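Local coordinates for peptidase C51 domain-containing protein (Streptococcus mutans, PDB 3L9A), which is of unknown function but, as the C-terminal domain of a phage-associated CHAP-family protein, may help it hydrolyse bacterial cell wall, at residues A[8-20]-A[26-38]. Sequence-based numbering, arbitrary orientation. Where two conformers were deposited one is given.
Sequences MRDFFVITNSEYT and YAKGAVLHVSPTQ
Strand 31-35 is central in a mixed five-stranded sheet, with strand 11-15 antiparallel beside it, Phe11 and Val13 forming hydrogen-bonded pairs with Val34 and Leu32. Val34 N donates to Phe11 O at 2.8 Å. Past Thr15 the regular pairing gives way to a type II turn, Ala27 to Ala30, in which Gly29 suits the positive phi; pairing resumes between Tyr19 and Tyr26. Thr15 OG1, held between backbone N and carbonyl carbon (chi1 64°), donates to a lone pair of Ala27 O at 2.7 Å, an oxygen that also accepts a hydrogen bond from Ala30 N.

Branched aliphatic and aromatic residues cover both faces. On one, Val34 CB sits over the Phe11 ring in a CH-pi contact, 3.8 Å from its centroid, and Val13 CG2 packs on Leu32 CB. On the other, helix 46-55 covers Phe12, Val31 and His33: Val31 CG1 meets Phe12 CD1 at 3.6 Å, and His33 turns its edge to the Phe12 face in an offset edge-to-face pair, planes at 72°. At the end of strand 31-35, Ser35 OG reaches Asp10 OD1 at 2.9 Å from above the carboxylate plane and accepts a hydrogen bond from Gln38 N, forming an ST motif. Water 2 links Asp10 OD2 to His33 NE2, while that carboxylate oxygen also bonds Met8 N of a neighbouring subunit. The chemistry thus divides: mostly apolar faces bind the two strands into the core, whereas Asp10 ties their end to the subunit interface.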
loop_
_atom_site.group_PDB
_atom_site.type_symbol
_atom_site.label_atom_id
_atom_site.label_comp_id
_atom_site.label_asym_id
_atom_site.label_seq_id
_atom_site.Cartn_x
_atom_site.Cartn_y
_atom_site.Cartn_z
HETATM N N MSE A 8 -2.766 4.896 -2.977
HETATM C CA MSE A 8 -2.905 6.165 -2.210
HETATM C C MSE A 8 -2.892 5.905 -0.705
HETATM O O MSE A 8 -3.544 4.973 -0.232
HETATM C CB MSE A 8 -4.187 6.895 -2.627
HETATM C CG MSE A 8 -4.583 8.082 -1.749
HETATM SE SE MSE A 8 -3.220 9.482 -1.689
HETATM C CE MSE A 8 -3.859 10.395 -0.106
ATOM N N ARG A 9 -2.126 6.723 0.025
ATOM C CA ARG A 9 -2.155 6.765 1.493
ATOM C C ARG A 9 -3.570 6.941 2.043
ATOM O O ARG A 9 -4.475 7.344 1.327
ATOM C CB ARG A 9 -1.245 7.907 2.000
ATOM C CG ARG A 9 -1.636 9.305 1.590
ATOM C CD ARG A 9 -0.497 10.322 1.766
ATOM N NE ARG A 9 0.367 10.440 0.588
ATOM C CZ ARG A 9 1.672 10.161 0.570
ATOM N NH1 ARG A 9 2.289 9.744 1.670
ATOM N NH2 ARG A 9 2.372 10.305 -0.553
ATOM N N ASP A 10 -3.753 6.625 3.319
ATOM C CA ASP A 10 -5.023 6.893 3.973
ATOM C C ASP A 10 -5.217 8.409 4.124
ATOM O O ASP A 10 -4.246 9.166 4.185
ATOM C CB ASP A 10 -5.039 6.247 5.356
ATOM C CG ASP A 10 -4.915 4.731 5.323
ATOM O OD1 ASP A 10 -5.181 4.098 4.274
ATOM O OD2 ASP A 10 -4.563 4.171 6.385
ATOM N N PHE A 11 -6.467 8.848 4.202
ATOM C CA PHE A 11 -6.762 10.265 4.410
ATOM C C PHE A 11 -8.092 10.418 5.118
ATOM O O PHE A 11 -8.898 9.483 5.148
ATOM C CB PHE A 11 -6.733 11.063 3.095
ATOM C CG PHE A 11 -7.699 10.576 2.028
ATOM C CD1 PHE A 11 -8.980 11.106 1.928
ATOM C CD2 PHE A 11 -7.303 9.640 1.083
ATOM C CE1 PHE A 11 -9.851 10.705 0.910
ATOM C CE2 PHE A 11 -8.183 9.218 0.071
ATOM C CZ PHE A 11 -9.447 9.764 -0.014
ATOM N N PHE A 12 -8.318 11.599 5.687
ATOM C CA PHE A 12 -9.613 11.929 6.271
ATOM C C PHE A 12 -10.404 12.867 5.364
ATOM O O PHE A 12 -9.831 13.734 4.685
ATOM C CB PHE A 12 -9.436 12.701 7.582
ATOM C CG PHE A 12 -8.977 11.888 8.767
ATOM C CD1 PHE A 12 -9.685 10.767 9.208
ATOM C CD2 PHE A 12 -7.879 12.315 9.506
ATOM C CE1 PHE A 12 -9.271 10.072 10.355
ATOM C CE2 PHE A 12 -7.469 11.628 10.646
ATOM C CZ PHE A 12 -8.165 10.511 11.068
ATOM N N VAL A 13 -11.724 12.719 5.406
ATOM C CA VAL A 13 -12.636 13.760 4.936
ATOM C C VAL A 13 -13.642 14.024 6.052
ATOM O O VAL A 13 -13.789 13.209 6.967
ATOM C CB VAL A 13 -13.367 13.399 3.604
ATOM C CG1 VAL A 13 -12.366 13.160 2.482
ATOM C CG2 VAL A 13 -14.287 12.210 3.769
ATOM N N ILE A 14 -14.326 15.163 5.968
ATOM C CA ILE A 14 -15.356 15.529 6.942
ATOM C C ILE A 14 -16.609 15.874 6.162
ATOM O O ILE A 14 -16.553 16.670 5.232
ATOM C CB ILE A 14 -14.937 16.719 7.836
ATOM C CG1 ILE A 14 -13.549 16.489 8.439
ATOM C CG2 ILE A 14 -15.975 16.946 8.931
ATOM C CD1 ILE A 14 -13.094 17.577 9.391
ATOM N N THR A 15 -17.743 15.276 6.520
ATOM C CA THR A 15 -18.971 15.531 5.753
ATOM C C THR A 15 -19.448 16.969 5.922
ATOM O O THR A 15 -19.384 17.537 7.023
ATOM C CB THR A 15 -20.093 14.577 6.138
ATOM O OG1 THR A 15 -20.434 14.809 7.505
ATOM C CG2 THR A 15 -19.675 13.118 5.916
ATOM N N ASN A 16 -19.937 17.548 4.826
ATOM C CA ASN A 16 -20.402 18.935 4.830
ATOM C C ASN A 16 -21.825 19.119 5.352
ATOM O O ASN A 16 -22.254 20.247 5.586
ATOM C CB ASN A 16 -20.297 19.548 3.428
ATOM C CG ASN A 16 -21.349 19.012 2.461
ATOM O OD1 ASN A 16 -21.968 17.978 2.701
ATOM N ND2 ASN A 16 -21.536 19.718 1.349
ATOM N N SER A 17 -22.556 18.016 5.504
ATOM C CA SER A 17 -23.955 18.057 5.919
ATOM C C SER A 17 -24.342 16.635 6.297
ATOM O O SER A 17 -23.553 15.702 6.138
ATOM C CB SER A 17 -24.845 18.563 4.773
ATOM O OG SER A 17 -24.717 17.731 3.632
ATOM N N GLU A 18 -25.561 16.478 6.801
ATOM C CA GLU A 18 -26.115 15.183 7.148
ATOM C C GLU A 18 -26.712 14.529 5.903
ATOM O O GLU A 18 -27.514 15.150 5.182
ATOM C CB GLU A 18 -27.177 15.369 8.233
ATOM C CG GLU A 18 -27.846 14.082 8.691
ATOM C CD GLU A 18 -28.601 14.238 9.997
ATOM O OE1 GLU A 18 -29.550 13.472 10.219
ATOM O OE2 GLU A 18 -28.256 15.122 10.815
ATOM N N TYR A 19 -26.293 13.297 5.624
ATOM C CA TYR A 19 -26.794 12.588 4.456
ATOM C C TYR A 19 -26.539 11.102 4.561
ATOM O O TYR A 19 -25.715 10.660 5.363
ATOM C CB TYR A 19 -26.209 13.149 3.149
ATOM C CG TYR A 19 -24.705 13.253 3.055
ATOM C CD1 TYR A 19 -23.901 12.122 2.872
ATOM C CD2 TYR A 19 -24.085 14.500 3.077
ATOM C CE1 TYR A 19 -22.517 12.232 2.735
ATOM C CE2 TYR A 19 -22.702 14.623 2.945
ATOM C CZ TYR A 19 -21.926 13.480 2.767
ATOM O OH TYR A 19 -20.555 13.578 2.606
ATOM N N THR A 20 -27.253 10.340 3.731
ATOM C CA THR A 20 -26.919 8.934 3.514
ATOM C C THR A 20 -26.144 8.814 2.214
ATOM O O THR A 20 -26.577 9.323 1.173
ATOM C CB THR A 20 -28.185 8.071 3.406
ATOM O OG1 THR A 20 -28.919 8.185 4.633
ATOM C CG2 THR A 20 -27.849 6.605 3.153
ATOM N N TYR A 26 -24.599 9.435 7.631
ATOM C CA TYR A 26 -23.549 10.246 8.246
ATOM C C TYR A 26 -24.146 11.537 8.794
ATOM O O TYR A 26 -24.852 12.249 8.068
ATOM C CB TYR A 26 -22.447 10.587 7.235
ATOM C CG TYR A 26 -21.732 9.373 6.686
ATOM C CD1 TYR A 26 -21.011 8.528 7.521
ATOM C CD2 TYR A 26 -21.774 9.073 5.332
ATOM C CE1 TYR A 26 -20.349 7.411 7.027
ATOM C CE2 TYR A 26 -21.121 7.952 4.823
ATOM C CZ TYR A 26 -20.411 7.126 5.674
ATOM O OH TYR A 26 -19.759 6.025 5.163
ATOM N N ALA A 27 -23.848 11.857 10.055
ATOM C CA ALA A 27 -24.149 13.195 10.581
ATOM C C ALA A 27 -23.319 14.250 9.858
ATOM O O ALA A 27 -22.279 13.940 9.270
ATOM C CB ALA A 27 -23.871 13.258 12.080
ATOM N N LYS A 28 -23.765 15.499 9.919
ATOM C CA LYS A 28 -22.909 16.611 9.530
ATOM C C LYS A 28 -21.650 16.601 10.398
ATOM O O LYS A 28 -21.728 16.370 11.600
ATOM C CB LYS A 28 -23.662 17.932 9.705
ATOM C CG LYS A 28 -22.847 19.162 9.341
ATOM C CD LYS A 28 -23.675 20.447 9.391
ATOM C CE LYS A 28 -22.791 21.663 9.151
ATOM N NZ LYS A 28 -23.575 22.924 9.061
ATOM N N GLY A 29 -20.489 16.841 9.792
ATOM C CA GLY A 29 -19.246 16.887 10.552
ATOM C C GLY A 29 -18.678 15.524 10.899
ATOM O O GLY A 29 -17.762 15.428 11.713
ATOM N N ALA A 30 -19.220 14.464 10.301
ATOM C CA ALA A 30 -18.684 13.125 10.502
ATOM C C ALA A 30 -17.289 13.054 9.883
ATOM O O ALA A 30 -17.096 13.402 8.714
ATOM C CB ALA A 30 -19.586 12.097 9.859
ATOM N N VAL A 31 -16.313 12.610 10.666
ATOM C CA VAL A 31 -14.961 12.383 10.167
ATOM C C VAL A 31 -14.892 10.960 9.633
ATOM O O VAL A 31 -15.143 9.994 10.366
ATOM C CB VAL A 31 -13.898 12.631 11.261
ATOM C CG1 VAL A 31 -12.507 12.291 10.753
ATOM C CG2 VAL A 31 -13.983 14.089 11.742
ATOM N N LEU A 32 -14.578 10.855 8.343
ATOM C CA LEU A 32 -14.468 9.563 7.684
ATOM C C LEU A 32 -13.007 9.253 7.407
ATOM O O LEU A 32 -12.290 10.064 6.799
ATOM C CB LEU A 32 -15.255 9.559 6.372
ATOM C CG LEU A 32 -16.677 10.111 6.424
ATOM C CD1 LEU A 32 -17.369 9.898 5.088
ATOM C CD2 LEU A 32 -17.488 9.486 7.563
ATOM N N HIS A 33 -12.558 8.105 7.903
ATOM C CA HIS A 33 -11.231 7.599 7.596
ATOM C C HIS A 33 -11.321 6.819 6.296
ATOM O O HIS A 33 -12.099 5.864 6.197
ATOM C CB HIS A 33 -10.734 6.676 8.703
ATOM C CG HIS A 33 -9.344 6.175 8.474
ATOM N ND1 HIS A 33 -9.074 4.911 7.991
ATOM C CD2 HIS A 33 -8.143 6.787 8.623
ATOM C CE1 HIS A 33 -7.761 4.759 7.885
ATOM N NE2 HIS A 33 -7.173 5.878 8.274
ATOM N N VAL A 34 -10.533 7.230 5.304
ATOM C CA VAL A 34 -10.582 6.614 3.985
ATOM C C VAL A 34 -9.275 5.884 3.726
ATOM O O VAL A 34 -8.201 6.487 3.775
ATOM C CB VAL A 34 -10.820 7.660 2.861
ATOM C CG1 VAL A 34 -11.003 6.975 1.511
ATOM C CG2 VAL A 34 -12.033 8.550 3.177
ATOM N N SER A 35 -9.377 4.585 3.436
ATOM C CA SER A 35 -8.211 3.778 3.131
ATOM C C SER A 35 -8.325 3.178 1.735
ATOM O O SER A 35 -8.956 2.142 1.555
ATOM C CB SER A 35 -8.024 2.666 4.164
ATOM O OG SER A 35 -6.916 1.859 3.788
ATOM N N PRO A 36 -7.748 3.850 0.729
ATOM C CA PRO A 36 -7.756 3.240 -0.604
ATOM C C PRO A 36 -7.136 1.843 -0.645
ATOM O O PRO A 36 -7.651 0.968 -1.344
ATOM C CB PRO A 36 -6.963 4.249 -1.444
ATOM C CG PRO A 36 -7.270 5.568 -0.756
ATOM C CD PRO A 36 -7.170 5.204 0.708
ATOM N N THR A 37 -6.055 1.610 0.093
ATOM C CA THR A 37 -5.420 0.305 0.023
ATOM C C THR A 37 -6.357 -0.800 0.513
ATOM O O THR A 37 -6.423 -1.886 -0.089
ATOM C CB THR A 37 -4.043 0.261 0.722
ATOM O OG1 THR A 37 -4.130 0.769 2.065
ATOM C CG2 THR A 37 -3.020 1.058 -0.084
ATOM N N GLN A 38 -7.131 -0.518 1.557
ATOM C CA GLN A 38 -8.093 -1.494 2.067
ATOM C C GLN A 38 -9.476 -1.376 1.420
ATOM O O GLN A 38 -10.398 -2.103 1.792
ATOM C CB GLN A 38 -8.205 -1.361 3.583
ATOM C CG GLN A 38 -6.881 -1.618 4.306
ATOM C CD GLN A 38 -7.065 -1.894 5.789
ATOM O OE1 GLN A 38 -8.103 -1.566 6.374
ATOM N NE2 GLN A 38 -6.068 -2.508 6.403
HETATM O O HOH W 1 -4.497 3.455 1.769
HETATM O O HOH W 2 -4.420 5.618 8.673
HETATM O O HOH W 3 -24.153 22.087 5.786
HETATM O O HOH W 4 -26.047 16.118 11.623
#